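Local coordinates for protein chlamydomonas reinhardtii THB1 (Chlamydomonas reinhardtii, PDB 4XDI) that binds one heme as a group I truncated hemoglobin, here with the iron held by two protein side chains, and probably binds oxygen, at residues V32-L37 with F90-A95; V26-I31 with R51-F56; D8-R13 with A112-I117. All blocks are in the same frame, centred on the assembly; numbering follows the deposited sequence.

The three contacts illustrate how a truncated hemoglobin fold is held together, two of them at the heme. Along the chain the segments of contacts 1 and 2 alternate, both drawing on helix 17-33, and both are nested inside the long loop closed by contact 3. Contacts 1 and 2 have centres about 11 Å apart, touch each other directly and both meet the heme, one from helix 87-104 and the other from helix 46-61. Contact 3, about 21 Å from contact 1 and 16 Å from contact 2 between centres, packs the chain's start on helix 108-120. Though across the chain's centre from contact 1, it still touches it through A94 and M115.

Contact 1: residues V32-L37 with F90-A95; sequences VADPQL and FDLVAA. With HEM (protoporphyrin IX containing Fe), chain C.
In the two-on-two helical sandwich of the truncated hemoglobins, the turn that leaves helix 17-33 rests on helix 87-104, and here D34, Q36 and L37 meet L92 and V93 beside the heme. The turn is shaped by D34 in an Asx turn: OD1 of D34 accepts the backbone N of Q36 at 2.9 Å (161°), on the anti side of the carboxylate and somewhat out of its plane. With CG anti to the backbone N (chi1 -169°), D34 swings its other oxygen toward the helix, where OD2 lies 4.0 Å from CD1 of L92 and takes a hydrogen bond from NE2 of H96. Each oxygen of this buried carboxylate therefore has a partner of its own. Replacing D34 by an alanine would remove both oxygens and is likely to leave H96 and the backbone N of Q36 without their acceptors, letting the turn drift on the helix.

CD1 of L92 packs crosswise against Q36, 3.7 Å from its CB and near its side-chain amide as well, while OE1 of Q36 is hydrogen-bonded to NE2 of H88 on the same helix. L37 serves both the helix and the cofactor. Its CD1 branch sits 3.8 Å from CG2 of V93 and 4.1 Å from CB of L92, whereas CD2 reaches a heme vinyl, 4.1 Å from CAC. The heme rim is further bounded by helix 87-104: CA of F90 stands 3.6 Å from the methyl CMC, and CG2 of V93, the branch that also meets L37, touches that methyl at 3.5 Å.

Contact 2: residues V26-I31 with R51-F56; sequences VFYERI and RKQVAF. With HEM (protoporphyrin IX containing Fe), chain C.
F27 and Y28 of helix 17-33, with I31 beside them, pack round F56 of helix 46-61 in an apolar cluster on the distal side of the heme. F27 and F56 form a T-shaped pair, with centroids 4.8 Å apart and planes at 61°; CE2 of F27 points over the centre of the F56 ring. Y28 comes to the same phenylalanine differently: CD2 of Y28 meets the rim of F56, in its plane and 3.9 Å from CE2 of F56, and CD1 of I31 also abuts that ring. Held in this way, F56 directs CE1 at the porphyrin, 3.4 Å from C3B.

A second kind of contact covers Y28. Q53 lies over one face of the tyrosine: its CG makes a CH-pi contact 4.1 Å from the ring centroid, and NE2 approaches CG of Y28 to 3.5 Å, with the amide nearly perpendicular to the ring. The aliphatic chain of K52 runs past the tyrosine's edge. The ring is thus bordered by K52, Q53 and F56, which probably limits its turning.

No hydrogen bond joins the two helices here; R51 and K52 direct their polar ends to the heme. K52 bends at its last torsion (chi4 55°), which turns NZ onto the iron at 2.2 Å; with NE2 of H76 as the other axial ligand, the iron is six-coordinate. R51 holds a propionate with two nitrogens, NE to O1A at 2.8 Å and NH2 to O2A at 2.9 Å, while K48 also hydrogen-bonds to the heme.

Beyond this pair of helices, F27 leans on L97 and T100 of helix 87-104, and both I31 and K52 touch F41 of the short helix 38-41.

Contact 3: residues D8-R13 with A112-I117; sequences DSLYSR and AEAMAI
R13 and E113 join the loop ahead of helix 17-33 to helix 108-120 through an end-on salt bridge, with L10 packed beside it. Two nitrogens of the guanidinium serve the two carboxylate oxygens separately: NH1 of R13 donates to OE1 of E113 at 2.9 Å, and NH2 of R13 to OE2 of E113, also at 2.9 Å. The second bond is the straighter (165°) and keeps its acceptor close to the guanidinium plane. The groups are nevertheless not coplanar, their planes standing 57° apart; OE1 is met on its syn side, tilted out of the carboxylate plane, and OE2 from well above it. A bend in the arginine at chi3 (65°) turns the guanidinium toward the glutamate.

L10 supplies the apolar half. Its CD1 meets CD1 of I117 tip to tip at 4.1 Å and faces CB of A114 at 4.4 Å, while CD2 lies 3.5 Å from OE1 of E113, so one methyl borders the charged pair. L110, a turn before E113, touches both L10 and R13.

Other polar groups are satisfied outside this contact: OD1 of D8 accepts from the backbone N of S64, and L10 hydrogen-bonds through its backbone to F61, which fixes the loop to the end of helix 46-61. OD2 of D8 is hydrogen-bonded elsewhere too, and on the helix O of I117 accepts from OG of S120.

Since R13 is exposed and E113 partly so, water probably competes with their attraction, and the bidentate pairing is likely to orient the loop while the buried L10 adds an apolar contact.

Contact 1: residues V32-L37 with F90-A95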
loop_
_atom_site.group_PDB
_atom_site.type_symbol
_atom_site.label_atom_id
_atom_site.label_comp_id
_atom_site.label_asym_id
_atom_site.label_seq_id
_atom_site.Cartn_x
_atom_site.Cartn_y
_atom_site.Cartn_z
ATOM N N VAL A 32 -6.526 2.941 8.738
ATOM C CA VAL A 32 -6.656 2.742 10.187
ATOM C C VAL A 32 -7.969 3.347 10.761
ATOM O O VAL A 32 -8.429 2.958 11.848
ATOM C CB VAL A 32 -5.427 3.325 10.925
ATOM C CG1 VAL A 32 -5.478 2.956 12.341
ATOM C CG2 VAL A 32 -4.157 2.719 10.386
ATOM N N ALA A 33 -8.588 4.275 10.030
ATOM C CA ALA A 33 -9.892 4.810 10.457
ATOM C C ALA A 33 -11.035 3.881 10.036
ATOM O O ALA A 33 -12.149 4.029 10.487
ATOM C CB ALA A 33 -10.114 6.218 9.892
ATOM N N ASP A 34 -10.750 2.898 9.192
ATOM C CA ASP A 34 -11.748 1.893 8.790
ATOM C C ASP A 34 -12.054 0.916 9.920
ATOM O O ASP A 34 -11.174 0.152 10.300
ATOM C CB ASP A 34 -11.210 1.105 7.576
ATOM C CG ASP A 34 -12.263 0.232 6.907
ATOM O OD1 ASP A 34 -13.164 -0.282 7.593
ATOM O OD2 ASP A 34 -12.187 0.071 5.662
ATOM N N PRO A 35 -13.309 0.896 10.432
ATOM C CA PRO A 35 -13.647 -0.028 11.529
ATOM C C PRO A 35 -13.346 -1.490 11.224
ATOM O O PRO A 35 -13.160 -2.264 12.152
ATOM C CB PRO A 35 -15.165 0.157 11.705
ATOM C CG PRO A 35 -15.468 1.485 11.127
ATOM C CD PRO A 35 -14.448 1.764 10.051
ATOM N N GLN A 36 -13.278 -1.878 9.953
ATOM C CA GLN A 36 -13.022 -3.284 9.642
ATOM C C GLN A 36 -11.527 -3.605 9.575
ATOM O O GLN A 36 -11.155 -4.781 9.514
ATOM C CB GLN A 36 -13.689 -3.679 8.326
ATOM C CG GLN A 36 -15.195 -3.488 8.289
ATOM C CD GLN A 36 -15.784 -3.981 6.986
ATOM O OE1 GLN A 36 -15.820 -5.188 6.731
ATOM N NE2 GLN A 36 -16.219 -3.042 6.128
ATOM N N LEU A 37 -10.688 -2.563 9.565
ATOM C CA LEU A 37 -9.232 -2.719 9.541
ATOM C C LEU A 37 -8.560 -2.291 10.847
ATOM O O LEU A 37 -7.541 -2.867 11.241
ATOM C CB LEU A 37 -8.630 -1.911 8.366
ATOM C CG LEU A 37 -9.128 -2.347 6.990
ATOM C CD1 LEU A 37 -8.761 -1.301 5.870
ATOM C CD2 LEU A 37 -8.531 -3.730 6.665
ATOM N N PHE A 90 -7.913 -7.037 2.010
ATOM C CA PHE A 90 -7.127 -6.541 0.874
ATOM C C PHE A 90 -7.998 -5.667 -0.009
ATOM O O PHE A 90 -7.571 -4.586 -0.445
ATOM C CB PHE A 90 -6.520 -7.713 0.060
ATOM C CG PHE A 90 -5.530 -7.250 -0.978
ATOM C CD1 PHE A 90 -5.964 -6.828 -2.217
ATOM C CD2 PHE A 90 -4.179 -7.186 -0.688
ATOM C CE1 PHE A 90 -5.067 -6.353 -3.189
ATOM C CE2 PHE A 90 -3.273 -6.726 -1.649
ATOM C CZ PHE A 90 -3.730 -6.306 -2.894
ATOM N N ASP A 91 -9.215 -6.128 -0.295
ATOM C CA ASP A 91 -10.133 -5.337 -1.132
ATOM C C ASP A 91 -10.389 -3.960 -0.532
ATOM O O ASP A 91 -10.469 -2.967 -1.251
ATOM C CB ASP A 91 -11.465 -6.069 -1.326
ATOM C CG ASP A 91 -11.327 -7.313 -2.196
ATOM O OD1 ASP A 91 -10.206 -7.568 -2.683
ATOM O OD2 ASP A 91 -12.335 -8.027 -2.384
ATOM N N LEU A 92 -10.533 -3.912 0.796
ATOM C CA LEU A 92 -10.791 -2.653 1.485
ATOM C C LEU A 92 -9.585 -1.725 1.349
ATOM O O LEU A 92 -9.728 -0.522 1.129
ATOM C CB LEU A 92 -11.095 -2.908 2.976
ATOM C CG LEU A 92 -12.412 -3.631 3.290
ATOM C CD1 LEU A 92 -12.530 -3.843 4.816
ATOM C CD2 LEU A 92 -13.637 -2.791 2.771
ATOM N N VAL A 93 -8.392 -2.288 1.513
ATOM C CA VAL A 93 -7.172 -1.488 1.462
ATOM C C VAL A 93 -6.941 -0.979 0.034
ATOM O O VAL A 93 -6.647 0.205 -0.177
ATOM C CB VAL A 93 -5.949 -2.293 1.956
ATOM C CG1 VAL A 93 -4.658 -1.557 1.645
ATOM C CG2 VAL A 93 -6.069 -2.519 3.487
ATOM N N ALA A 94 -7.124 -1.855 -0.944
ATOM C CA ALA A 94 -6.994 -1.413 -2.345
ATOM C C ALA A 94 -7.979 -0.263 -2.614
ATOM O O ALA A 94 -7.621 0.749 -3.221
ATOM C CB ALA A 94 -7.236 -2.559 -3.308
ATOM N N ALA A 95 -9.215 -0.413 -2.141
ATOM C CA ALA A 95 -10.230 0.609 -2.397
ATOM C C ALA A 95 -9.906 1.918 -1.689
ATOM O O ALA A 95 -10.268 2.997 -2.185
ATOM C CB ALA A 95 -11.597 0.121 -1.999
HETATM C CHA HEM C . 2.778 -5.029 8.039
HETATM C CHB HEM C . 3.411 -3.812 3.380
HETATM C CHC HEM C . -1.221 -4.851 2.539
HETATM C CHD HEM C . -2.033 -4.796 7.288
HETATM C C1A HEM C . 3.355 -4.721 6.830
HETATM C C2A HEM C . 4.779 -4.681 6.554
HETATM C C3A HEM C . 4.941 -4.336 5.282
HETATM C C4A HEM C . 3.636 -4.172 4.686
HETATM C CMA HEM C . 6.303 -4.187 4.557
HETATM C CAA HEM C . 5.915 -4.965 7.568
HETATM C CBA HEM C . 6.297 -3.659 8.266
HETATM C CGA HEM C . 7.537 -3.812 9.130
HETATM O O1A HEM C . 8.644 -3.482 8.640
HETATM O O2A HEM C . 7.423 -4.235 10.315
HETATM C C1B HEM C . 2.215 -3.958 2.727
HETATM C C2B HEM C . 1.947 -3.684 1.335
HETATM C C3B HEM C . 0.643 -3.979 1.117
HETATM C C4B HEM C . 0.067 -4.423 2.372
HETATM C CMB HEM C . 3.014 -3.133 0.330
HETATM C CAB HEM C . -0.211 -3.881 -0.167
HETATM C CBB HEM C . 0.246 -3.375 -1.322
HETATM C C1C HEM C . -1.847 -4.946 3.761
HETATM C C2C HEM C . -3.255 -5.180 3.971
HETATM C C3C HEM C . -3.495 -5.188 5.297
HETATM C C4C HEM C . -2.231 -4.920 5.948
HETATM C CMC HEM C . -4.282 -5.460 2.861
HETATM C CAC HEM C . -4.874 -5.397 5.956
HETATM C CBC HEM C . -5.017 -5.902 7.199
HETATM C C1D HEM C . -0.830 -4.848 7.922
HETATM C C2D HEM C . -0.694 -4.856 9.367
HETATM C C3D HEM C . 0.811 -4.926 9.599
HETATM C C4D HEM C . 1.423 -4.952 8.289
HETATM C CMD HEM C . -1.819 -4.811 10.420
HETATM C CAD HEM C . 1.553 -4.982 10.940
HETATM C CBD HEM C . 1.702 -6.448 11.285
HETATM C CGD HEM C . 2.528 -6.538 12.545
HETATM O O1D HEM C . 2.044 -6.104 13.619
HETATM O O2D HEM C . 3.666 -7.013 12.461
HETATM N NA HEM C . 2.671 -4.411 5.673
HETATM N NB HEM C . 1.058 -4.418 3.320
HETATM N NC HEM C . -1.235 -4.798 4.991
HETATM N ND HEM C . 0.419 -4.892 7.346
HETATM FE FE HEM C . 0.702 -4.644 5.326
#

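Contact 2: residues V26-I31 with R51-F56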
loop_
_atom_site.group_PDB
_atom_site.type_symbol
_atom_site.label_atom_id
_atom_site.label_comp_id
_atom_site.label_asym_id
_atom_site.label_seq_id
_atom_site.Cartn_x
_atom_site.Cartn_y
_atom_site.Cartn_z
ATOM N N VAL A 26 -2.406 10.083 3.632
ATOM C CA VAL A 26 -3.865 10.179 3.558
ATOM C C VAL A 26 -4.470 8.779 3.456
ATOM O O VAL A 26 -5.450 8.440 4.107
ATOM C CB VAL A 26 -4.319 11.015 2.350
ATOM C CG1 VAL A 26 -5.846 10.914 2.184
ATOM C CG2 VAL A 26 -3.843 12.488 2.494
ATOM N N PHE A 27 -3.853 7.973 2.612
ATOM C CA PHE A 27 -4.224 6.584 2.413
ATOM C C PHE A 27 -4.144 5.761 3.701
ATOM O O PHE A 27 -5.074 5.019 4.024
ATOM C CB PHE A 27 -3.299 6.006 1.327
ATOM C CG PHE A 27 -3.289 4.486 1.211
ATOM C CD1 PHE A 27 -4.463 3.761 1.045
ATOM C CD2 PHE A 27 -2.082 3.805 1.161
ATOM C CE1 PHE A 27 -4.423 2.382 0.862
ATOM C CE2 PHE A 27 -2.027 2.411 0.982
ATOM C CZ PHE A 27 -3.203 1.700 0.834
ATOM N N TYR A 28 -3.031 5.895 4.419
ATOM C CA TYR A 28 -2.822 5.143 5.652
ATOM C C TYR A 28 -3.830 5.560 6.710
ATOM O O TYR A 28 -4.288 4.736 7.519
ATOM C CB TYR A 28 -1.399 5.353 6.180
ATOM C CG TYR A 28 -0.929 4.291 7.164
ATOM C CD1 TYR A 28 -1.175 4.418 8.528
ATOM C CD2 TYR A 28 -0.209 3.173 6.728
ATOM C CE1 TYR A 28 -0.733 3.446 9.442
ATOM C CE2 TYR A 28 0.230 2.205 7.619
ATOM C CZ TYR A 28 -0.035 2.337 8.977
ATOM O OH TYR A 28 0.405 1.381 9.865
ATOM N N GLU A 29 -4.157 6.854 6.727
ATOM C CA GLU A 29 -5.119 7.373 7.683
ATOM C C GLU A 29 -6.481 6.755 7.413
ATOM O O GLU A 29 -7.200 6.403 8.343
ATOM C CB GLU A 29 -5.171 8.909 7.621
ATOM C CG GLU A 29 -3.943 9.560 8.238
ATOM C CD GLU A 29 -3.724 11.005 7.789
ATOM O OE1 GLU A 29 -4.633 11.588 7.156
ATOM O OE2 GLU A 29 -2.627 11.553 8.061
ATOM N N ARG A 30 -6.818 6.592 6.137
ATOM C CA ARG A 30 -8.071 5.937 5.757
ATOM C C ARG A 30 -8.141 4.478 6.218
ATOM O O ARG A 30 -9.187 3.986 6.675
ATOM C CB ARG A 30 -8.240 5.965 4.243
ATOM C CG ARG A 30 -8.551 7.365 3.705
ATOM C CD ARG A 30 -8.790 7.286 2.221
ATOM N NE ARG A 30 -9.993 6.512 1.972
ATOM C CZ ARG A 30 -11.168 7.062 1.713
ATOM N NH1 ARG A 30 -11.258 8.383 1.630
ATOM N NH2 ARG A 30 -12.233 6.292 1.518
ATOM N N ILE A 31 -7.032 3.782 6.021
ATOM C CA ILE A 31 -6.958 2.374 6.425
ATOM C C ILE A 31 -7.250 2.206 7.900
ATOM O O ILE A 31 -8.143 1.451 8.284
ATOM C CB ILE A 31 -5.574 1.790 6.126
ATOM C CG1 ILE A 31 -5.303 1.751 4.617
ATOM C CG2 ILE A 31 -5.433 0.420 6.759
ATOM C CD1 ILE A 31 -3.963 1.046 4.327
ATOM N N ARG A 51 7.750 2.227 9.005
ATOM C CA ARG A 51 8.305 1.270 8.040
ATOM C C ARG A 51 7.222 0.854 7.040
ATOM O O ARG A 51 7.485 0.748 5.847
ATOM C CB ARG A 51 8.896 0.032 8.734
ATOM C CG ARG A 51 10.153 0.315 9.556
ATOM C CD ARG A 51 10.908 -0.963 9.927
ATOM N NE ARG A 51 10.040 -1.948 10.562
ATOM C CZ ARG A 51 9.840 -2.046 11.879
ATOM N NH1 ARG A 51 10.451 -1.215 12.720
ATOM N NH2 ARG A 51 9.037 -2.991 12.360
ATOM N N LYS A 52 6.001 0.635 7.523
ATOM C CA LYS A 52 4.923 0.220 6.629
ATOM C C LYS A 52 4.570 1.296 5.605
ATOM O O LYS A 52 4.274 0.968 4.453
ATOM C CB LYS A 52 3.673 -0.166 7.409
ATOM C CG LYS A 52 2.595 -0.808 6.546
ATOM C CD LYS A 52 1.608 -1.598 7.425
ATOM C CE LYS A 52 0.264 -1.805 6.758
ATOM N NZ LYS A 52 0.381 -2.454 5.423
ATOM N N GLN A 53 4.574 2.567 6.019
ATOM C CA GLN A 53 4.337 3.661 5.083
ATOM C C GLN A 53 5.455 3.733 4.034
ATOM O O GLN A 53 5.184 3.983 2.862
ATOM C CB GLN A 53 4.208 5.011 5.811
ATOM C CG GLN A 53 2.856 5.133 6.553
ATOM C CD GLN A 53 2.787 6.303 7.508
ATOM O OE1 GLN A 53 3.784 6.968 7.780
ATOM N NE2 GLN A 53 1.598 6.550 8.036
ATOM N N VAL A 54 6.701 3.526 4.449
ATOM C CA VAL A 54 7.806 3.528 3.486
ATOM C C VAL A 54 7.623 2.386 2.492
ATOM O O VAL A 54 7.878 2.548 1.289
ATOM C CB VAL A 54 9.172 3.428 4.185
ATOM C CG1 VAL A 54 10.284 3.164 3.177
ATOM C CG2 VAL A 54 9.447 4.714 4.957
ATOM N N ALA A 55 7.143 1.245 2.983
ATOM C CA ALA A 55 6.887 0.104 2.103
ATOM C C ALA A 55 5.797 0.440 1.086
ATOM O O ALA A 55 5.959 0.167 -0.099
ATOM C CB ALA A 55 6.505 -1.149 2.928
ATOM N N PHE A 56 4.692 1.042 1.542
ATOM C CA PHE A 56 3.632 1.465 0.627
ATOM C C PHE A 56 4.167 2.423 -0.440
ATOM O O PHE A 56 3.893 2.256 -1.627
ATOM C CB PHE A 56 2.489 2.163 1.374
ATOM C CG PHE A 56 1.440 1.228 1.947
ATOM C CD1 PHE A 56 0.990 0.125 1.239
ATOM C CD2 PHE A 56 0.864 1.505 3.189
ATOM C CE1 PHE A 56 0.001 -0.721 1.776
ATOM C CE2 PHE A 56 -0.136 0.666 3.729
ATOM C CZ PHE A 56 -0.565 -0.443 3.019
HETATM C CHA HEM C . 2.778 -5.029 8.039
HETATM C CHB HEM C . 3.411 -3.812 3.380
HETATM C CHC HEM C . -1.221 -4.851 2.539
HETATM C CHD HEM C . -2.033 -4.796 7.288
HETATM C C1A HEM C . 3.355 -4.721 6.830
HETATM C C2A HEM C . 4.779 -4.681 6.554
HETATM C C3A HEM C . 4.941 -4.336 5.282
HETATM C C4A HEM C . 3.636 -4.172 4.686
HETATM C CMA HEM C . 6.303 -4.187 4.557
HETATM C CAA HEM C . 5.915 -4.965 7.568
HETATM C CBA HEM C . 6.297 -3.659 8.266
HETATM C CGA HEM C . 7.537 -3.812 9.130
HETATM O O1A HEM C . 8.644 -3.482 8.640
HETATM O O2A HEM C . 7.423 -4.235 10.315
HETATM C C1B HEM C . 2.215 -3.958 2.727
HETATM C C2B HEM C . 1.947 -3.684 1.335
HETATM C C3B HEM C . 0.643 -3.979 1.117
HETATM C C4B HEM C . 0.067 -4.423 2.372
HETATM C CMB HEM C . 3.014 -3.133 0.330
HETATM C CAB HEM C . -0.211 -3.881 -0.167
HETATM C CBB HEM C . 0.246 -3.375 -1.322
HETATM C C1C HEM C . -1.847 -4.946 3.761
HETATM C C2C HEM C . -3.255 -5.180 3.971
HETATM C C3C HEM C . -3.495 -5.188 5.297
HETATM C C4C HEM C . -2.231 -4.920 5.948
HETATM C CMC HEM C . -4.282 -5.460 2.861
HETATM C CAC HEM C . -4.874 -5.397 5.956
HETATM C CBC HEM C . -5.017 -5.902 7.199
HETATM C C1D HEM C . -0.830 -4.848 7.922
HETATM C C2D HEM C . -0.694 -4.856 9.367
HETATM C C3D HEM C . 0.811 -4.926 9.599
HETATM C C4D HEM C . 1.423 -4.952 8.289
HETATM C CMD HEM C . -1.819 -4.811 10.420
HETATM C CAD HEM C . 1.553 -4.982 10.940
HETATM C CBD HEM C . 1.702 -6.448 11.285
HETATM C CGD HEM C . 2.528 -6.538 12.545
HETATM O O1D HEM C . 2.044 -6.104 13.619
HETATM O O2D HEM C . 3.666 -7.013 12.461
HETATM N NA HEM C . 2.671 -4.411 5.673
HETATM N NB HEM C . 1.058 -4.418 3.320
HETATM N NC HEM C . -1.235 -4.798 4.991
HETATM N ND HEM C . 0.419 -4.892 7.346
HETATM FE FE HEM C . 0.702 -4.644 5.326
#

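Contact 3: residues D8-R13 with A112-I117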
loop_
_atom_site.group_PDB
_atom_site.type_symbol
_atom_site.label_atom_id
_atom_site.label_comp_id
_atom_site.label_asym_id
_atom_site.label_seq_id
_atom_site.Cartn_x
_atom_site.Cartn_y
_atom_site.Cartn_z
ATOM N N ASP A 8 10.390 3.452 -14.408
ATOM C CA ASP A 8 8.968 3.255 -14.168
ATOM C C ASP A 8 8.543 3.823 -12.796
ATOM O O ASP A 8 7.400 3.645 -12.356
ATOM C CB ASP A 8 8.609 1.766 -14.311
ATOM C CG ASP A 8 9.363 0.883 -13.347
ATOM O OD1 ASP A 8 10.481 1.254 -12.940
ATOM O OD2 ASP A 8 8.817 -0.177 -12.976
ATOM N N SER A 9 9.477 4.522 -12.153
ATOM C CA SER A 9 9.212 5.289 -10.941
ATOM C C SER A 9 8.025 6.210 -11.175
ATOM O O SER A 9 7.983 6.934 -12.174
ATOM C CB SER A 9 10.454 6.106 -10.537
ATOM O OG SER A 9 10.247 6.870 -9.359
ATOM N N LEU A 10 7.053 6.173 -10.278
ATOM C CA LEU A 10 5.885 7.047 -10.430
ATOM C C LEU A 10 6.034 8.330 -9.643
ATOM O O LEU A 10 5.097 9.138 -9.585
ATOM C CB LEU A 10 4.598 6.334 -9.994
ATOM C CG LEU A 10 4.172 5.042 -10.712
ATOM C CD1 LEU A 10 2.791 4.635 -10.180
ATOM C CD2 LEU A 10 4.114 5.211 -12.206
ATOM N N TYR A 11 7.195 8.542 -9.033
ATOM C CA TYR A 11 7.322 9.683 -8.132
ATOM C C TYR A 11 7.148 11.013 -8.868
ATOM O O TYR A 11 6.414 11.889 -8.405
ATOM C CB TYR A 11 8.668 9.689 -7.428
ATOM C CG TYR A 11 8.780 8.771 -6.238
ATOM C CD1 TYR A 11 7.965 7.652 -6.103
ATOM C CD2 TYR A 11 9.708 9.029 -5.247
ATOM C CE1 TYR A 11 8.096 6.792 -4.993
ATOM C CE2 TYR A 11 9.844 8.200 -4.154
ATOM C CZ TYR A 11 9.041 7.084 -4.026
ATOM O OH TYR A 11 9.220 6.287 -2.922
ATOM N N SER A 12 7.827 11.153 -10.006
ATOM C CA SER A 12 7.798 12.418 -10.744
ATOM C C SER A 12 6.385 12.764 -11.173
ATOM O O SER A 12 5.947 13.884 -10.981
ATOM C CB SER A 12 8.706 12.386 -11.978
ATOM O OG SER A 12 8.739 13.672 -12.595
ATOM N N ARG A 13 5.676 11.798 -11.744
ATOM C CA ARG A 13 4.319 12.026 -12.226
ATOM C C ARG A 13 3.330 12.298 -11.080
ATOM O O ARG A 13 2.324 12.971 -11.271
ATOM C CB ARG A 13 3.853 10.839 -13.063
ATOM C CG ARG A 13 4.575 10.741 -14.414
ATOM C CD ARG A 13 4.466 9.343 -14.997
ATOM N NE ARG A 13 3.093 8.983 -15.334
ATOM C CZ ARG A 13 2.698 7.741 -15.594
ATOM N NH1 ARG A 13 3.571 6.742 -15.536
ATOM N NH2 ARG A 13 1.430 7.492 -15.895
ATOM N N ALA A 112 -4.490 4.436 -12.666
ATOM C CA ALA A 112 -4.639 3.046 -13.085
ATOM C C ALA A 112 -3.343 2.249 -12.947
ATOM O O ALA A 112 -3.383 1.071 -12.589
ATOM C CB ALA A 112 -5.128 2.975 -14.510
ATOM N N GLU A 113 -2.211 2.875 -13.268
ATOM C CA GLU A 113 -0.907 2.237 -13.072
ATOM C C GLU A 113 -0.674 1.943 -11.578
ATOM O O GLU A 113 -0.219 0.863 -11.220
ATOM C CB GLU A 113 0.199 3.125 -13.640
ATOM C CG GLU A 113 0.226 3.146 -15.167
ATOM C CD GLU A 113 1.263 4.100 -15.708
ATOM O OE1 GLU A 113 2.347 4.195 -15.101
ATOM O OE2 GLU A 113 0.992 4.775 -16.726
ATOM N N ALA A 114 -1.009 2.893 -10.705
ATOM C CA ALA A 114 -0.864 2.663 -9.262
ATOM C C ALA A 114 -1.754 1.527 -8.769
ATOM O O ALA A 114 -1.330 0.702 -7.974
ATOM C CB ALA A 114 -1.168 3.924 -8.479
ATOM N N MET A 115 -2.994 1.490 -9.232
ATOM C CA MET A 115 -3.935 0.469 -8.772
ATOM C C MET A 115 -3.524 -0.911 -9.289
ATOM O O MET A 115 -3.733 -1.918 -8.616
ATOM C CB MET A 115 -5.366 0.814 -9.216
ATOM C CG MET A 115 -5.976 2.070 -8.504
ATOM S SD MET A 115 -5.707 2.103 -6.712
ATOM C CE MET A 115 -6.489 0.556 -6.253
ATOM N N ALA A 116 -2.951 -0.967 -10.493
ATOM C CA ALA A 116 -2.411 -2.246 -11.003
ATOM C C ALA A 116 -1.263 -2.734 -10.126
ATOM O O ALA A 116 -1.174 -3.920 -9.816
ATOM C CB ALA A 116 -1.950 -2.113 -12.451
ATOM N N ILE A 117 -0.397 -1.821 -9.705
ATOM C CA ILE A 117 0.704 -2.206 -8.840
ATOM C C ILE A 117 0.180 -2.718 -7.490
ATOM O O ILE A 117 0.602 -3.790 -7.033
ATOM C CB ILE A 117 1.686 -1.049 -8.638
ATOM C CG1 ILE A 117 2.417 -0.774 -9.977
ATOM C CG2 ILE A 117 2.701 -1.420 -7.566
ATOM C CD1 ILE A 117 3.114 0.574 -10.043
#